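Local coordinates for BIFUNCTIONAL PROTEIN Proline utilization A (PutA) (Corynebacterium freiburgense, PDB 5UX5), which catalyses the two-step oxidation of proline to glutamate, joining an FAD-dependent proline dehydrogenase and an NAD-dependent L-glutamate gamma-semialdehyde dehydrogenase in one chain, at residues I243-F246 and E247-M251; I698-T701 and P702-P706; E1008-P1011 and P1012-I1016. All coordinates share one frame; numbering follows the deposited sequence.

Interaction 1: residues I243-F246 and E247-M251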
loop_
_atom_site.group_PDB
_atom_site.type_symbol
_atom_site.label_atom_id
_atom_site.label_comp_id
_atom_site.label_asym_id
_atom_site.label_seq_id
_atom_site.Cartn_x
_atom_site.Cartn_y
_atom_site.Cartn_z
ATOM N N ILE A 243 9.574 -18.127 -14.905
ATOM C CA ILE A 243 10.037 -19.502 -15.086
ATOM C C ILE A 243 8.949 -20.330 -15.744
ATOM O O ILE A 243 9.222 -21.180 -16.605
ATOM C CB ILE A 243 10.443 -20.130 -13.745
ATOM C CG1 ILE A 243 11.706 -19.515 -13.190
ATOM C CG2 ILE A 243 10.596 -21.631 -13.890
ATOM C CD1 ILE A 243 11.830 -19.807 -11.734
ATOM N N ARG A 244 7.701 -20.125 -15.314
ATOM C CA ARG A 244 6.599 -20.875 -15.899
ATOM C C ARG A 244 6.377 -20.462 -17.348
ATOM O O ARG A 244 6.099 -21.301 -18.217
ATOM C CB ARG A 244 5.335 -20.672 -15.084
ATOM C CG ARG A 244 4.200 -21.451 -15.596
ATOM C CD ARG A 244 3.050 -21.345 -14.683
ATOM N NE ARG A 244 1.829 -21.765 -15.353
ATOM C CZ ARG A 244 0.635 -21.749 -14.783
ATOM N NH1 ARG A 244 0.511 -21.327 -13.525
ATOM N NH2 ARG A 244 -0.424 -22.147 -15.465
ATOM N N LEU A 245 6.473 -19.169 -17.624
ATOM C CA LEU A 245 6.381 -18.711 -18.999
ATOM C C LEU A 245 7.453 -19.373 -19.853
ATOM O O LEU A 245 7.159 -19.946 -20.902
ATOM C CB LEU A 245 6.500 -17.185 -19.022
ATOM C CG LEU A 245 7.022 -16.508 -20.272
ATOM C CD1 LEU A 245 6.000 -16.683 -21.379
ATOM C CD2 LEU A 245 7.297 -15.046 -19.947
ATOM N N PHE A 246 8.694 -19.358 -19.364
ATOM C CA PHE A 246 9.828 -19.943 -20.075
ATOM C C PHE A 246 9.599 -21.418 -20.386
ATOM O O PHE A 246 9.748 -21.843 -21.533
ATOM C CB PHE A 246 11.069 -19.750 -19.222
ATOM C CG PHE A 246 12.374 -20.075 -19.889
ATOM C CD1 PHE A 246 12.841 -19.322 -20.943
ATOM C CD2 PHE A 246 13.207 -21.065 -19.355
ATOM C CE1 PHE A 246 14.102 -19.600 -21.518
ATOM C CE2 PHE A 246 14.452 -21.342 -19.908
ATOM C CZ PHE A 246 14.898 -20.610 -20.989
ATOM N N GLU A 247 9.201 -22.211 -19.385
ATOM C CA GLU A 247 9.147 -23.662 -19.571
ATOM C C GLU A 247 7.946 -24.094 -20.394
ATOM O O GLU A 247 8.055 -24.992 -21.236
ATOM C CB GLU A 247 9.151 -24.364 -18.219
ATOM C CG GLU A 247 10.469 -24.169 -17.523
ATOM C CD GLU A 247 10.592 -24.850 -16.169
ATOM O OE1 GLU A 247 11.535 -24.479 -15.460
ATOM O OE2 GLU A 247 9.761 -25.699 -15.784
ATOM N N GLU A 248 6.802 -23.466 -20.197
ATOM C CA GLU A 248 5.671 -23.834 -21.028
ATOM C C GLU A 248 5.939 -23.472 -22.494
ATOM O O GLU A 248 5.785 -24.313 -23.392
ATOM C CB GLU A 248 4.412 -23.159 -20.494
ATOM C CG GLU A 248 3.907 -23.771 -19.208
ATOM C CD GLU A 248 2.569 -23.195 -18.792
ATOM O OE1 GLU A 248 2.106 -23.477 -17.652
ATOM O OE2 GLU A 248 1.990 -22.447 -19.619
ATOM N N LEU A 249 6.443 -22.259 -22.743
ATOM C CA LEU A 249 6.594 -21.796 -24.116
ATOM C C LEU A 249 7.609 -22.633 -24.872
ATOM O O LEU A 249 7.375 -23.011 -26.028
ATOM C CB LEU A 249 6.999 -20.329 -24.131
ATOM C CG LEU A 249 6.749 -19.574 -25.428
ATOM C CD1 LEU A 249 5.280 -19.624 -25.761
ATOM C CD2 LEU A 249 7.198 -18.129 -25.260
ATOM N N LEU A 250 8.713 -22.976 -24.222
ATOM C CA LEU A 250 9.789 -23.681 -24.893
ATOM C C LEU A 250 9.506 -25.170 -25.106
ATOM O O LEU A 250 10.329 -25.848 -25.733
ATOM C CB LEU A 250 11.092 -23.500 -24.107
ATOM C CG LEU A 250 11.711 -22.107 -24.182
ATOM C CD1 LEU A 250 13.125 -22.100 -23.616
ATOM C CD2 LEU A 250 11.707 -21.627 -25.631
ATOM N N MET A 251 8.399 -25.709 -24.587
ATOM C CA MET A 251 8.032 -27.094 -24.856
ATOM C C MET A 251 6.966 -27.211 -25.941
ATOM O O MET A 251 6.694 -28.321 -26.399
ATOM C CB MET A 251 7.532 -27.796 -23.577
ATOM C CG MET A 251 8.606 -28.023 -22.521
ATOM S SD MET A 251 10.049 -28.910 -23.131
ATOM C CE MET A 251 9.358 -30.524 -23.475
#
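R244 with E248 and F246 with L250 are pairs four residues apart on one amphipathic helix, 239-251, which leads from strand 228-232 to strand 260-265 in the proline dehydrogenase barrel. Backbone bonds set this spacing: each of E247, E248, L249 and L250 donates its N-H to the carbonyl four residues back, L249 N to L245 O at 3.0 Å being representative. On the polar side a salt bridge joins R244 NE to E248 OE1, 2.9 Å apart. R244 runs extended with CG anti to its backbone N (chi1 -178°), whereas E248 holds CG beside its own N (chi1 -73°), which swings the carboxylate back along the helix to the arginine. The oxygen lies near the guanidinium plane, at its edge, but NE comes from above the carboxylate; the planes stand 57° apart and the contact is not a flat, two-pronged pair. Helix 202-221 supplies further partners, D203 to R244 NH1 and K210 to E248 OE2. F246 and L250 face strand 260-265 instead. Methyl CD1 of L250 sits over one face of the F246 ring, 3.7 Å from its centroid, a CH-pi contact. Long ionic chains thus suit the flank toward helix 202-221, where they reach several partners, and apolar F246 and L250 the side against the strand; the positive charges of R244 and K210 probably favour the ionised form of E248.

Interaction 2: residues I698-T701 and P702-P706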
loop_
_atom_site.group_PDB
_atom_site.type_symbol
_atom_site.label_atom_id
_atom_site.label_comp_id
_atom_site.label_asym_id
_atom_site.label_seq_id
_atom_site.Cartn_x
_atom_site.Cartn_y
_atom_site.Cartn_z
ATOM N N ILE A 698 -5.560 14.438 -5.138
ATOM C CA ILE A 698 -4.100 14.351 -5.140
ATOM C C ILE A 698 -3.579 15.454 -6.040
ATOM O O ILE A 698 -3.934 15.512 -7.226
ATOM C CB ILE A 698 -3.591 12.974 -5.599
ATOM C CG1 ILE A 698 -3.936 11.898 -4.585
ATOM C CG2 ILE A 698 -2.084 12.977 -5.945
ATOM C CD1 ILE A 698 -3.462 10.535 -5.072
ATOM N N ILE A 699 -2.735 16.320 -5.487
ATOM C CA ILE A 699 -2.081 17.371 -6.264
ATOM C C ILE A 699 -0.781 16.836 -6.874
ATOM O O ILE A 699 0.033 16.199 -6.187
ATOM C CB ILE A 699 -1.812 18.608 -5.393
ATOM C CG1 ILE A 699 -3.124 19.164 -4.837
ATOM C CG2 ILE A 699 -1.051 19.640 -6.178
ATOM C CD1 ILE A 699 -2.931 20.393 -3.979
ATOM N N VAL A 700 -0.591 17.103 -8.164
ATOM C CA VAL A 700 0.583 16.709 -8.925
ATOM C C VAL A 700 1.172 17.972 -9.530
ATOM O O VAL A 700 0.553 18.599 -10.397
ATOM C CB VAL A 700 0.234 15.691 -10.019
ATOM C CG1 VAL A 700 1.503 15.230 -10.802
ATOM C CG2 VAL A 700 -0.533 14.529 -9.409
ATOM N N THR A 701 2.368 18.324 -9.110
ATOM C CA THR A 701 3.085 19.495 -9.586
ATOM C C THR A 701 4.169 19.072 -10.559
ATOM O O THR A 701 4.621 17.927 -10.527
ATOM C CB THR A 701 3.714 20.245 -8.403
ATOM O OG1 THR A 701 4.931 19.594 -8.008
ATOM C CG2 THR A 701 2.752 20.295 -7.231
ATOM N N PRO A 702 4.674 19.986 -11.391
ATOM C CA PRO A 702 5.698 19.587 -12.374
ATOM C C PRO A 702 6.933 18.942 -11.768
ATOM O O PRO A 702 7.624 18.196 -12.476
ATOM C CB PRO A 702 6.055 20.910 -13.067
ATOM C CG PRO A 702 4.864 21.739 -12.919
ATOM C CD PRO A 702 4.293 21.397 -11.559
ATOM N N SER A 703 7.205 19.153 -10.477
ATOM C CA SER A 703 8.363 18.567 -9.804
ATOM C C SER A 703 8.130 17.124 -9.349
ATOM O O SER A 703 8.906 16.603 -8.552
ATOM C CB SER A 703 8.765 19.441 -8.614
ATOM O OG SER A 703 9.209 20.716 -9.050
ATOM N N ALA A 704 7.062 16.486 -9.799
ATOM C CA ALA A 704 6.736 15.135 -9.393
ATOM C C ALA A 704 7.340 14.137 -10.349
ATOM O O ALA A 704 7.678 14.456 -11.486
ATOM C CB ALA A 704 5.233 14.919 -9.348
ATOM N N ASP A 705 7.510 12.930 -9.854
ATOM C CA ASP A 705 7.783 11.795 -10.704
ATOM C C ASP A 705 6.458 11.437 -11.356
ATOM O O ASP A 705 5.553 10.915 -10.690
ATOM C CB ASP A 705 8.347 10.614 -9.909
ATOM C CG ASP A 705 8.725 9.441 -10.795
ATOM O OD1 ASP A 705 7.959 9.120 -11.732
ATOM O OD2 ASP A 705 9.775 8.814 -10.538
ATOM N N PRO A 706 6.308 11.696 -12.650
ATOM C CA PRO A 706 5.005 11.466 -13.284
ATOM C C PRO A 706 4.546 10.031 -13.195
ATOM O O PRO A 706 3.347 9.779 -13.019
ATOM C CB PRO A 706 5.241 11.917 -14.729
ATOM C CG PRO A 706 6.669 11.845 -14.909
ATOM C CD PRO A 706 7.288 12.216 -13.606
#
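OG1 of T701 is gripped by three groups: S703 N makes a weak, long hydrogen bond to it at 3.4 Å, E858 OE1 is its stronger partner, and S853 OG adds another weak bond. The threonine opens a type I beta turn, T701 to A704, through which the aldehyde dehydrogenase chain leaves strand 696-700 and reaches helix 706-718. A chi1 of 80° places OG1 between the backbone N and the carbonyl carbon, on the side where the N-H of S703 comes round; a hydroxyl suits this place because it can meet backbone and side-chain groups together. The turn itself is closed by A704 N, which donates to T701 O at 2.9 Å, standing 37° out of the carbonyl plane. P702 fits the second position well, since its ring fixes phi near the value required (-57°) and no N-H is needed there. S703 takes the third position. Beyond the turn D705 is the N-cap of the helix: its OD1 accepts a hydrogen bond from L708 N, and OD2 forms a salt bridge with R1067. P706 begins the helix, where a missing N-H costs nothing. At the foot of the turn, the small A704 faces back to the end of the strand, and its CB rests 4.0 Å from CG1 of V700, the branch anti to the valine N.

Interaction 3: residues E1008-P1011 and P1012-I1016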
loop_
_atom_site.group_PDB
_atom_site.type_symbol
_atom_site.label_atom_id
_atom_site.label_comp_id
_atom_site.label_asym_id
_atom_site.label_seq_id
_atom_site.Cartn_x
_atom_site.Cartn_y
_atom_site.Cartn_z
ATOM N N GLU A 1008 -28.966 31.632 18.037
ATOM C CA GLU A 1008 -27.847 32.118 17.238
ATOM C C GLU A 1008 -27.294 30.986 16.360
ATOM O O GLU A 1008 -27.042 29.875 16.837
ATOM C CB GLU A 1008 -26.757 32.714 18.137
ATOM C CG GLU A 1008 -25.659 33.520 17.374
ATOM C CD GLU A 1008 -24.541 34.081 18.287
ATOM O OE1 GLU A 1008 -24.737 34.189 19.522
ATOM O OE2 GLU A 1008 -23.456 34.405 17.759
ATOM N N TRP A 1009 -27.169 31.255 15.067
ATOM C CA TRP A 1009 -26.653 30.310 14.088
ATOM C C TRP A 1009 -25.164 30.016 14.318
ATOM O O TRP A 1009 -24.402 30.834 14.858
ATOM C CB TRP A 1009 -26.857 30.885 12.691
ATOM C CG TRP A 1009 -26.274 30.138 11.509
ATOM C CD1 TRP A 1009 -26.940 29.299 10.671
ATOM C CD2 TRP A 1009 -24.926 30.225 10.996
ATOM N NE1 TRP A 1009 -26.099 28.839 9.680
ATOM C CE2 TRP A 1009 -24.859 29.394 9.852
ATOM C CE3 TRP A 1009 -23.769 30.913 11.402
ATOM C CZ2 TRP A 1009 -23.682 29.225 9.105
ATOM C CZ3 TRP A 1009 -22.591 30.737 10.664
ATOM C CH2 TRP A 1009 -22.564 29.899 9.523
ATOM N N PHE A 1010 -24.742 28.843 13.851
ATOM C CA PHE A 1010 -23.344 28.436 13.870
ATOM C C PHE A 1010 -23.107 27.522 12.672
ATOM O O PHE A 1010 -24.040 26.847 12.219
ATOM C CB PHE A 1010 -22.964 27.735 15.188
ATOM C CG PHE A 1010 -23.929 26.663 15.616
ATOM C CD1 PHE A 1010 -23.790 25.357 15.164
ATOM C CD2 PHE A 1010 -24.981 26.956 16.481
ATOM C CE1 PHE A 1010 -24.677 24.357 15.567
ATOM C CE2 PHE A 1010 -25.876 25.956 16.883
ATOM C CZ PHE A 1010 -25.718 24.658 16.424
ATOM N N PRO A 1011 -21.889 27.478 12.140
ATOM C CA PRO A 1011 -21.655 26.813 10.852
ATOM C C PRO A 1011 -21.761 25.305 10.975
ATOM O O PRO A 1011 -21.686 24.756 12.079
ATOM C CB PRO A 1011 -20.217 27.227 10.498
ATOM C CG PRO A 1011 -19.860 28.308 11.404
ATOM C CD PRO A 1011 -20.668 28.122 12.642
ATOM N N PRO A 1012 -21.916 24.596 9.860
ATOM C CA PRO A 1012 -21.848 23.129 9.925
ATOM C C PRO A 1012 -20.500 22.664 10.467
ATOM O O PRO A 1012 -19.457 23.266 10.198
ATOM C CB PRO A 1012 -22.056 22.696 8.463
ATOM C CG PRO A 1012 -22.846 23.843 7.827
ATOM C CD PRO A 1012 -22.364 25.093 8.538
ATOM N N HIS A 1013 -20.543 21.569 11.228
ATOM C CA HIS A 1013 -19.379 20.869 11.779
ATOM C C HIS A 1013 -18.651 21.654 12.868
ATOM O O HIS A 1013 -17.472 21.397 13.149
ATOM C CB HIS A 1013 -18.419 20.462 10.659
ATOM C CG HIS A 1013 -19.136 19.864 9.496
ATOM N ND1 HIS A 1013 -19.240 20.502 8.277
ATOM C CD2 HIS A 1013 -19.896 18.745 9.405
ATOM C CE1 HIS A 1013 -19.983 19.774 7.463
ATOM N NE2 HIS A 1013 -20.408 18.712 8.129
ATOM N N SER A 1014 -19.350 22.571 13.522
ATOM C CA SER A 1014 -18.783 23.297 14.639
ATOM C C SER A 1014 -18.669 22.399 15.867
ATOM O O SER A 1014 -19.350 21.374 16.001
ATOM C CB SER A 1014 -19.638 24.519 14.960
ATOM O OG SER A 1014 -19.756 25.325 13.823
ATOM N N ARG A 1015 -17.801 22.810 16.778
ATOM C CA ARG A 1015 -17.723 22.225 18.106
ATOM C C ARG A 1015 -18.249 23.257 19.093
ATOM O O ARG A 1015 -17.852 24.426 19.038
ATOM C CB ARG A 1015 -16.279 21.828 18.458
ATOM C CG ARG A 1015 -15.700 20.590 17.786
ATOM C CD ARG A 1015 -14.274 20.371 18.223
ATOM N NE ARG A 1015 -13.595 19.301 17.499
ATOM C CZ ARG A 1015 -12.300 19.012 17.635
ATOM N NH1 ARG A 1015 -11.533 19.719 18.451
ATOM N NH2 ARG A 1015 -11.754 18.022 16.950
ATOM N N ILE A 1016 -19.154 22.843 19.976
ATOM C CA ILE A 1016 -19.807 23.753 20.912
ATOM C C ILE A 1016 -19.536 23.234 22.310
ATOM O O ILE A 1016 -19.930 22.107 22.636
ATOM C CB ILE A 1016 -21.313 23.867 20.643
ATOM C CG1 ILE A 1016 -21.559 24.370 19.232
ATOM C CG2 ILE A 1016 -21.927 24.802 21.564
ATOM C CD1 ILE A 1016 -22.854 23.854 18.655
#
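F1010 reaches across to S1014 and I1016, packing beside a type II beta turn, P1011 to S1014, that leads the chain into strand 1015-1018 of the C-terminal region. Its CB lies 4.2 Å from S1014 OG. With chi1 at 48°, CG sits between the backbone N and the carbonyl carbon, and the ring is carried over towards the incoming strand. Farther out the ring meets the delta methyl of I1016: F1010 CD1 is 3.9 Å from I1016 CD1, and F1010 CE1 comes closer, at 3.6 Å, while CE2 on the other side of the ring is 4.1 Å away. At the tip, CZ is 3.7 Å from the same methyl. The two side chains cross at about a right angle, and the methyl stands over one face, offset toward the rim, 3.8 Å from the centroid in a CH-pi contact. Broad and apolar, F1010 also touches I1028 and W1031 of helix 1026-1035, while I1016 bonds through its backbone to V1038 and I1040. The contact joins the loop to a layer of parallel strands and helix 1026-1035, consistent with a Rossmann-type fold. In the turn, P1012 provides the restrained phi suited to the second position. H1013 takes the third with a positive phi of 69°; its CB points away from the 1008-1011 segment, and NE2 bonds to N892. S1014 gives its backbone N to S1037 OG, and its hydroxyl, small enough to fold back inside the turn, donates to the P1011 carbonyl: OG lies 2.7 Å from P1011 O, above the carbonyl plane by 39°.

In the fold
All three contacts are local, yet they lie in different parts of the enzyme: interaction 1 in the proline dehydrogenase barrel, interaction 2 in the aldehyde dehydrogenase part and interaction 3 in the C-terminal region. The centres of 1 and 3 are about 66 Å apart. Each mixes buried and more open residues: F246 and L250 against R244 and E248, V700 and T701 against exposed P702, and F1010, S1014 and I1016 against exposed P1012. A regular helix lets interaction 1 separate ionic from apolar pairs by face. Interactions 2 and 3 are turns, one leaving a strand and one entering. Interaction 2 is closed by a backbone N-H, whereas in interaction 3 a serine hydroxyl meets the corresponding carbonyl.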